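Local atomic coordinates of N-(5'-phosphoribosyl)anthranilate isomerase (Jonesia denitrificans, PDB entry 4WUI), a protein that probably catalyses the isomerisation of N-(5-phospho-beta-D-ribosyl)anthranilate to 1-(2-carboxyphenylamino)-1-deoxy-D-ribulose 5-phosphate, the third step from chorismate to tryptophan. Residues 82-85 / 86-90; 137-140 / 141-144; 146-149 / 150-154; 156-159 / 160-164. All coordinates share one frame; numbering follows the deposited sequence.

Contact 1 of 4, residues 82-85 / 86-90; sequences LQLH and GQYSD
Just past the end of strand 81-84 of the TIM barrel, the chain from His-85 to Tyr-88 folds into a type I beta turn, closed by a bond from Tyr-88 N to His-85 O of 3.2 Å. The turn carries the chain from the strand toward helix 90-99, whose N-cap is Ser-89. It also brings two pairs of side chains together. Leu-84 and Tyr-88 cross at about a right angle: the methyl CD2 of Leu-84 stands over the middle of one face of the Tyr-88 ring, 4.1 Å from its centroid and 12° off the normal, a CH-pi contact, while Leu-84 CB lies 3.7 Å from Tyr-88 CD2. Val-62 and Ile-67 also pack on this tyrosine, and its OH bonds to Thr-65 O. Were Tyr-88 replaced by an alanine, Leu-84 CD2 would probably lose its aromatic platform and Thr-65 O its hydroxyl partner. On the outer part of the turn, the Gln-87 chain is bent about its CB-CG bond (chi2 94°), which brings its amide to the edge of the His-85 ring, the two planes 61° apart. The imidazole of His-85 donates from ND1 to Gln-87 OE1 over 2.6 Å, and the oxygen lies almost exactly in the ring plane.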
# COMPACT_ATOMS: atom_id res chain seq x y z
N LEU A 82 -4.51 7.84 -5.96
CA LEU A 82 -5.74 7.08 -5.74
C LEU A 82 -5.46 5.60 -5.95
O LEU A 82 -5.09 5.20 -7.06
CB LEU A 82 -6.82 7.57 -6.70
CG LEU A 82 -8.14 6.80 -6.68
CD1 LEU A 82 -8.81 6.85 -5.31
CD2 LEU A 82 -9.09 7.34 -7.73
N GLN A 83 -5.61 4.78 -4.90
CA GLN A 83 -5.40 3.36 -4.95
C GLN A 83 -6.75 2.63 -4.92
O GLN A 83 -7.53 2.82 -3.98
CB GLN A 83 -4.51 2.87 -3.79
CG GLN A 83 -4.31 1.38 -3.75
CD GLN A 83 -3.53 0.91 -2.56
OE1 GLN A 83 -2.52 1.52 -2.19
NE2 GLN A 83 -3.97 -0.18 -1.95
N LEU A 84 -7.00 1.81 -5.93
CA LEU A 84 -8.25 1.09 -6.11
C LEU A 84 -8.05 -0.37 -5.74
O LEU A 84 -7.20 -1.07 -6.29
CB LEU A 84 -8.67 1.18 -7.58
CG LEU A 84 -8.84 2.58 -8.12
CD1 LEU A 84 -9.13 2.55 -9.62
CD2 LEU A 84 -9.88 3.35 -7.36
N HIS A 85 -8.88 -0.85 -4.81
CA HIS A 85 -8.83 -2.25 -4.46
C HIS A 85 -9.37 -3.14 -5.59
O HIS A 85 -9.88 -2.66 -6.61
CB HIS A 85 -9.63 -2.46 -3.20
CG HIS A 85 -9.20 -3.63 -2.38
ND1 HIS A 85 -10.02 -4.71 -2.11
CD2 HIS A 85 -8.04 -3.87 -1.72
CE1 HIS A 85 -9.38 -5.57 -1.32
NE2 HIS A 85 -8.17 -5.08 -1.08
N GLY A 86 -9.26 -4.44 -5.42
CA GLY A 86 -9.52 -5.38 -6.49
C GLY A 86 -10.98 -5.51 -6.93
O GLY A 86 -11.24 -6.09 -8.00
N GLN A 87 -11.91 -4.97 -6.15
CA GLN A 87 -13.31 -4.97 -6.55
C GLN A 87 -13.55 -4.15 -7.80
O GLN A 87 -14.53 -4.37 -8.49
CB GLN A 87 -14.26 -4.45 -5.42
CG GLN A 87 -14.38 -5.28 -4.16
CD GLN A 87 -13.41 -4.82 -3.10
OE1 GLN A 87 -12.27 -4.44 -3.40
NE2 GLN A 87 -13.86 -4.84 -1.84
N TYR A 88 -12.73 -3.14 -8.02
CA TYR A 88 -12.97 -2.26 -9.14
C TYR A 88 -12.75 -2.98 -10.46
O TYR A 88 -11.79 -3.75 -10.64
CB TYR A 88 -12.08 -1.02 -9.04
CG TYR A 88 -12.53 -0.08 -7.95
CD1 TYR A 88 -13.56 0.83 -8.20
CD2 TYR A 88 -11.97 -0.12 -6.68
CE1 TYR A 88 -14.04 1.67 -7.20
CE2 TYR A 88 -12.44 0.72 -5.69
CZ TYR A 88 -13.45 1.61 -5.94
OH TYR A 88 -13.89 2.42 -4.90
N SER A 89 -13.61 -2.69 -11.42
CA SER A 89 -13.44 -3.27 -12.74
C SER A 89 -12.23 -2.67 -13.46
O SER A 89 -11.77 -1.56 -13.16
CB SER A 89 -14.68 -3.01 -13.59
OG SER A 89 -14.77 -1.61 -13.84
N ASP A 90 -11.77 -3.37 -14.48
CA ASP A 90 -10.72 -2.81 -15.33
C ASP A 90 -11.16 -1.48 -15.92
O ASP A 90 -10.35 -0.54 -16.05
CB ASP A 90 -10.42 -3.74 -16.51
CG ASP A 90 -9.92 -5.13 -16.10
OD1 ASP A 90 -9.44 -5.31 -14.97
OD2 ASP A 90 -9.98 -6.04 -16.97

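Contact 2 of 4, residues 137-140 / 141-144; sequences TWDF and AALA
A short 3-10 turn, ending at Ala-142 in the long loop between strands 124-128 and 152-155 of the barrel, organises this contact. Its i-to-i+3 bonds are Ala-142 N to Asp-139 O at 3.0 Å and Leu-143 N to Phe-140 O at 3.2 Å. Asp-139, itself the centre of an inverse gamma turn, has CG anti to its own N (chi1 -174°), which carries the carboxylate forward along the chain; OD1 then accepts a weak bond from Ala-141 N and lies 3.4 Å from Ala-141 CB. On the inner side, Trp-138 and Leu-143 approach loosely, Trp-138 CZ2 being 4.3 Å from Leu-143 CD2, and both side chains pack on Leu-154. The indole is fixed further by NE1, which bonds to Thr-170 OG1 on helix 163-170. Past the turn, a water donates to Phe-140 O at 2.8 Å and accepts from Ala-144 N at 2.9 Å, bridging a pair whose direct angle is poor. Phe-140 O is therefore gripped twice, by Leu-143 N and by the water, which implies that just past the 3-10 turn this single water supplies the link to Ala-144 N that the two backbone groups do not make directly.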
# COMPACT_ATOMS: atom_id res chain seq x y z
N THR A 137 9.16 -19.74 6.73
CA THR A 137 9.92 -18.92 5.81
C THR A 137 9.02 -18.49 4.64
O THR A 137 8.04 -19.17 4.33
CB THR A 137 11.22 -19.64 5.31
OG1 THR A 137 10.88 -20.80 4.55
CG2 THR A 137 12.12 -20.05 6.49
N TRP A 138 9.38 -17.38 4.00
CA TRP A 138 8.57 -16.75 2.97
C TRP A 138 8.48 -17.64 1.73
O TRP A 138 9.51 -18.07 1.21
CB TRP A 138 9.19 -15.41 2.60
CG TRP A 138 8.46 -14.68 1.54
CD1 TRP A 138 8.84 -14.56 0.21
CD2 TRP A 138 7.23 -13.96 1.66
NE1 TRP A 138 7.92 -13.82 -0.47
CE2 TRP A 138 6.93 -13.42 0.39
CE3 TRP A 138 6.37 -13.69 2.73
CZ2 TRP A 138 5.78 -12.65 0.17
CZ3 TRP A 138 5.24 -12.90 2.51
CH2 TRP A 138 4.96 -12.40 1.25
N ASP A 139 7.27 -17.88 1.23
CA ASP A 139 7.08 -18.79 0.11
C ASP A 139 7.32 -18.04 -1.19
O ASP A 139 6.37 -17.63 -1.87
CB ASP A 139 5.71 -19.44 0.13
CG ASP A 139 5.57 -20.49 -0.95
OD1 ASP A 139 6.55 -20.77 -1.69
OD2 ASP A 139 4.48 -21.06 -1.02
N PHE A 140 8.59 -17.88 -1.56
CA PHE A 140 8.90 -17.10 -2.74
C PHE A 140 8.42 -17.78 -4.02
O PHE A 140 8.28 -17.10 -5.05
CB PHE A 140 10.36 -16.66 -2.82
CG PHE A 140 11.39 -17.78 -2.89
CD1 PHE A 140 11.81 -18.29 -4.12
CD2 PHE A 140 12.03 -18.21 -1.73
CE1 PHE A 140 12.83 -19.22 -4.17
CE2 PHE A 140 13.06 -19.15 -1.79
CZ PHE A 140 13.46 -19.66 -3.01
N ALA A 141 8.11 -19.07 -3.97
CA ALA A 141 7.54 -19.75 -5.12
C ALA A 141 6.19 -19.21 -5.51
O ALA A 141 5.77 -19.38 -6.66
CB ALA A 141 7.45 -21.21 -4.89
N ALA A 142 5.47 -18.60 -4.57
CA ALA A 142 4.14 -18.06 -4.85
C ALA A 142 4.19 -16.82 -5.75
O ALA A 142 3.15 -16.42 -6.31
CB ALA A 142 3.42 -17.74 -3.56
N LEU A 143 5.36 -16.18 -5.85
CA LEU A 143 5.53 -14.97 -6.67
C LEU A 143 6.32 -15.44 -7.91
O LEU A 143 5.71 -15.96 -8.84
CB LEU A 143 6.20 -13.84 -5.87
CG LEU A 143 5.33 -12.96 -4.94
CD1 LEU A 143 4.26 -12.21 -5.67
CD2 LEU A 143 4.74 -13.78 -3.82
N ALA A 144 7.65 -15.33 -7.88
CA ALA A 144 8.53 -16.00 -8.83
C ALA A 144 8.19 -15.55 -10.26
O ALA A 144 8.29 -14.35 -10.53
CB ALA A 144 8.49 -17.52 -8.59
O HOH W 1 9.51 -14.69 -5.80

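Contact 3 of 4, residues 146-149 / 150-154; sequences RRPT and GRWLL
This is a local proline-on-tryptophan packing contact, made where loop 146-149 turns into strand 152-155 of the barrel wall. The Pro-148 and Trp-152 side chains cross at about a right angle, and Pro-148 CD is set over one indole face. That carbon lies 3.7 Å from the centroid of the five-membered ring, 14° off its normal, a CH-pi contact, and 3.6 Å from Trp-152 CD2. The tryptophan reaches back because CG sits between the backbone N and the carbonyl carbon (chi1 70°). Farther along the indole, the aliphatic part of Arg-147 takes over, with CG 3.8 Å from Trp-152 CZ2. Its guanidinium turns elsewhere, NE bonding to Ala-144 O and NH1 to Thr-170 O. No direct hydrogen bond joins the two segments; a water instead donates to Pro-148 O at 3.1 Å and to Gly-150 O at 2.7 Å, tying the bend together near the indole edge. A serine in place of Trp-152 would probably leave Pro-148 CD without the face it packs on and Arg-147 CG without its neighbour, and open a gap beside Leu-127 and Pro-172. The arrangement belongs to a loop leading into a strand of the (beta-alpha)8 barrel.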
# COMPACT_ATOMS: atom_id res chain seq x y z
N ARG A 146 5.57 -14.92 -11.61
CA ARG A 146 4.43 -14.00 -11.64
C ARG A 146 4.83 -12.56 -11.30
O ARG A 146 4.00 -11.65 -11.42
CB ARG A 146 3.39 -14.44 -10.63
CG ARG A 146 2.89 -15.83 -10.84
CD ARG A 146 2.07 -16.28 -9.64
NE ARG A 146 1.80 -17.70 -9.66
CZ ARG A 146 2.66 -18.66 -9.28
NH1 ARG A 146 3.88 -18.35 -8.84
NH2 ARG A 146 2.28 -19.93 -9.32
N ARG A 147 6.05 -12.32 -10.88
CA ARG A 147 6.48 -10.97 -10.50
C ARG A 147 6.38 -10.03 -11.71
O ARG A 147 6.89 -10.34 -12.80
CB ARG A 147 7.90 -10.96 -10.01
CG ARG A 147 8.03 -11.58 -8.66
CD ARG A 147 9.47 -11.71 -8.21
NE ARG A 147 10.20 -12.74 -8.95
CZ ARG A 147 11.47 -13.02 -8.71
NH1 ARG A 147 12.15 -12.30 -7.83
NH2 ARG A 147 12.06 -14.00 -9.36
N PRO A 148 5.72 -8.88 -11.56
CA PRO A 148 5.67 -7.90 -12.67
C PRO A 148 7.05 -7.38 -13.05
O PRO A 148 7.92 -7.23 -12.21
CB PRO A 148 4.82 -6.77 -12.08
CG PRO A 148 3.93 -7.44 -11.11
CD PRO A 148 4.85 -8.47 -10.44
N THR A 149 7.20 -6.99 -14.32
CA THR A 149 8.41 -6.31 -14.76
C THR A 149 8.40 -4.80 -14.50
O THR A 149 9.48 -4.18 -14.53
CB THR A 149 8.69 -6.56 -16.25
OG1 THR A 149 7.60 -6.03 -17.02
CG2 THR A 149 8.84 -8.07 -16.54
N GLY A 150 7.22 -4.23 -14.26
CA GLY A 150 7.08 -2.80 -14.04
C GLY A 150 7.08 -2.40 -12.56
O GLY A 150 7.61 -3.11 -11.69
N ARG A 151 6.47 -1.27 -12.27
CA ARG A 151 6.43 -0.72 -10.91
C ARG A 151 5.32 -1.41 -10.12
O ARG A 151 4.16 -1.37 -10.50
CB ARG A 151 6.17 0.79 -10.99
CG ARG A 151 7.24 1.53 -11.81
CD ARG A 151 7.06 3.05 -11.89
NE ARG A 151 5.87 3.41 -12.65
CZ ARG A 151 5.72 4.53 -13.32
NH1 ARG A 151 6.66 5.47 -13.33
NH2 ARG A 151 4.62 4.69 -14.01
N TRP A 152 5.70 -2.07 -9.03
CA TRP A 152 4.73 -2.83 -8.24
C TRP A 152 5.10 -2.84 -6.79
O TRP A 152 6.27 -2.69 -6.42
CB TRP A 152 4.58 -4.27 -8.77
CG TRP A 152 5.75 -5.19 -8.56
CD1 TRP A 152 6.95 -5.17 -9.18
CD2 TRP A 152 5.77 -6.32 -7.68
NE1 TRP A 152 7.74 -6.18 -8.72
CE2 TRP A 152 7.03 -6.92 -7.82
CE3 TRP A 152 4.83 -6.89 -6.79
CZ2 TRP A 152 7.36 -8.11 -7.17
CZ3 TRP A 152 5.17 -8.04 -6.14
CH2 TRP A 152 6.42 -8.64 -6.31
N LEU A 153 4.09 -3.05 -5.95
CA LEU A 153 4.30 -3.29 -4.51
C LEU A 153 3.84 -4.67 -4.16
O LEU A 153 2.75 -5.09 -4.55
CB LEU A 153 3.55 -2.28 -3.63
CG LEU A 153 3.83 -0.80 -3.88
CD1 LEU A 153 2.99 0.07 -2.95
CD2 LEU A 153 5.30 -0.45 -3.76
N LEU A 154 4.65 -5.36 -3.37
CA LEU A 154 4.29 -6.63 -2.77
C LEU A 154 3.57 -6.37 -1.46
O LEU A 154 4.04 -5.63 -0.61
CB LEU A 154 5.57 -7.42 -2.48
CG LEU A 154 5.41 -8.73 -1.73
CD1 LEU A 154 4.66 -9.76 -2.55
CD2 LEU A 154 6.79 -9.27 -1.28
O HOH W 2 9.68 -4.87 -11.32

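Contact 4 of 4, residues 156-159 / 160-164; sequences GGLT and PDNVA
Asn-162 and Thr-159 face each other across the start of helix 163-170, in the beta-alpha loop that follows strand 152-155 of the TIM barrel, and their side chains bond in opposite directions along the chain. The Asn-162 amide folds back over 156-159, since CG lies between its backbone N and carbonyl carbon (chi1 65°). Both ends of the amide are then used. Asn-162 ND2 donates to Gly-157 O at 3.1 Å with an N-H...O angle of 168°, the acceptor lying close to the amide plane; Asn-162 OD1 accepts from Thr-159 N at 2.8 Å, that donor standing above the carbonyl plane. Gripped at two points, the amide is fixed in its rotation and pins the glycine-rich loop to the helix start. Gly-157 has positive phi, and its N bonds to a bound citrate, probably a crystallisation component, so the loop pinned in this way also borders the ligand. Leu-158 crosses Asn-162 at about a right angle, Leu-158 CD2 3.8 Å from Asn-162 OD1, and with Val-163 packs on Phe-196 of helix 190-204.

Thr-159 answers in the other direction. With OG1 between N and the carbonyl carbon, the hydroxyl oxygen turns over the following residues: Thr-159 OG1 accepts from Asn-162 N at 3.1 Å, and weakly from Asp-161 N. Thr-159 O accepts from Asn-162 N as well, at 3.2 Å, so this N-H is shared between two acceptors of one residue. Thr-159 O also receives a weak bond from Val-163 N, over 3.0 Å at an angle of 126°.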
# COMPACT_ATOMS: atom_id res chain seq x y z
N GLY A 156 1.20 -8.90 1.54
CA GLY A 156 0.69 -10.22 1.90
C GLY A 156 1.04 -10.56 3.32
O GLY A 156 1.85 -11.46 3.57
N GLY A 157 0.44 -9.86 4.27
CA GLY A 157 0.75 -10.16 5.64
C GLY A 157 2.21 -9.91 5.97
O GLY A 157 2.80 -10.61 6.79
N LEU A 158 2.82 -8.90 5.36
CA LEU A 158 4.19 -8.56 5.72
C LEU A 158 4.24 -8.04 7.15
O LEU A 158 3.36 -7.30 7.61
CB LEU A 158 4.76 -7.54 4.75
CG LEU A 158 4.89 -8.02 3.29
CD1 LEU A 158 5.41 -6.87 2.43
CD2 LEU A 158 5.83 -9.22 3.18
N THR A 159 5.32 -8.38 7.84
CA THR A 159 5.57 -8.00 9.21
C THR A 159 7.04 -7.69 9.39
O THR A 159 7.85 -8.08 8.55
CB THR A 159 5.20 -9.13 10.18
OG1 THR A 159 6.15 -10.19 9.98
CG2 THR A 159 3.79 -9.63 9.99
N PRO A 160 7.43 -7.09 10.52
CA PRO A 160 8.87 -6.95 10.77
C PRO A 160 9.57 -8.31 10.81
O PRO A 160 10.76 -8.37 10.54
CB PRO A 160 8.94 -6.23 12.13
CG PRO A 160 7.65 -5.49 12.19
CD PRO A 160 6.63 -6.39 11.54
N ASP A 161 8.86 -9.38 11.17
CA ASP A 161 9.45 -10.70 11.28
C ASP A 161 9.70 -11.39 9.95
O ASP A 161 10.60 -12.24 9.89
CB ASP A 161 8.56 -11.61 12.13
CG ASP A 161 8.62 -11.29 13.60
OD1 ASP A 161 9.65 -10.80 14.07
OD2 ASP A 161 7.62 -11.55 14.32
N ASN A 162 8.94 -11.08 8.90
CA ASN A 162 9.11 -11.75 7.62
C ASN A 162 9.61 -10.87 6.48
O ASN A 162 9.91 -11.38 5.40
CB ASN A 162 7.86 -12.52 7.17
CG ASN A 162 6.68 -11.64 6.89
OD1 ASN A 162 6.84 -10.47 6.64
ND2 ASN A 162 5.47 -12.21 6.95
N VAL A 163 9.72 -9.56 6.69
CA VAL A 163 9.93 -8.70 5.54
C VAL A 163 11.34 -8.84 4.97
O VAL A 163 11.50 -8.73 3.75
CB VAL A 163 9.57 -7.22 5.84
CG1 VAL A 163 10.50 -6.59 6.86
CG2 VAL A 163 9.54 -6.43 4.55
N ALA A 164 12.36 -9.04 5.81
CA ALA A 164 13.71 -9.20 5.25
C ALA A 164 13.75 -10.43 4.32
O ALA A 164 14.33 -10.38 3.24
CB ALA A 164 14.77 -9.29 6.33

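In the fold
Contacts 2, 3 and 4 follow one another from the loop after strand 124-128, through strand 152-155, to helix 163-170. Contacts 2 and 3, with centres about 14 Å apart, touch through Trp-138 CZ2 and Leu-154 CD2 at 3.8 Å and through Leu-143 CD1 and Leu-154 CD1 at 4.0 Å. Contact 2 also meets contact 4, Trp-138 CZ3 lying 3.8 Å from Leu-158 CD2, which makes Trp-138 common to both junctions. Contact 1, on strand 81-84 of the same barrel, stands apart: its centre is about 24 Å from that of contact 4, across the chain's centre. Separate citrate molecules, probably from the crystallisation liquor, bond to Asp-90 N in contact 1 and Gly-157 N in contact 4.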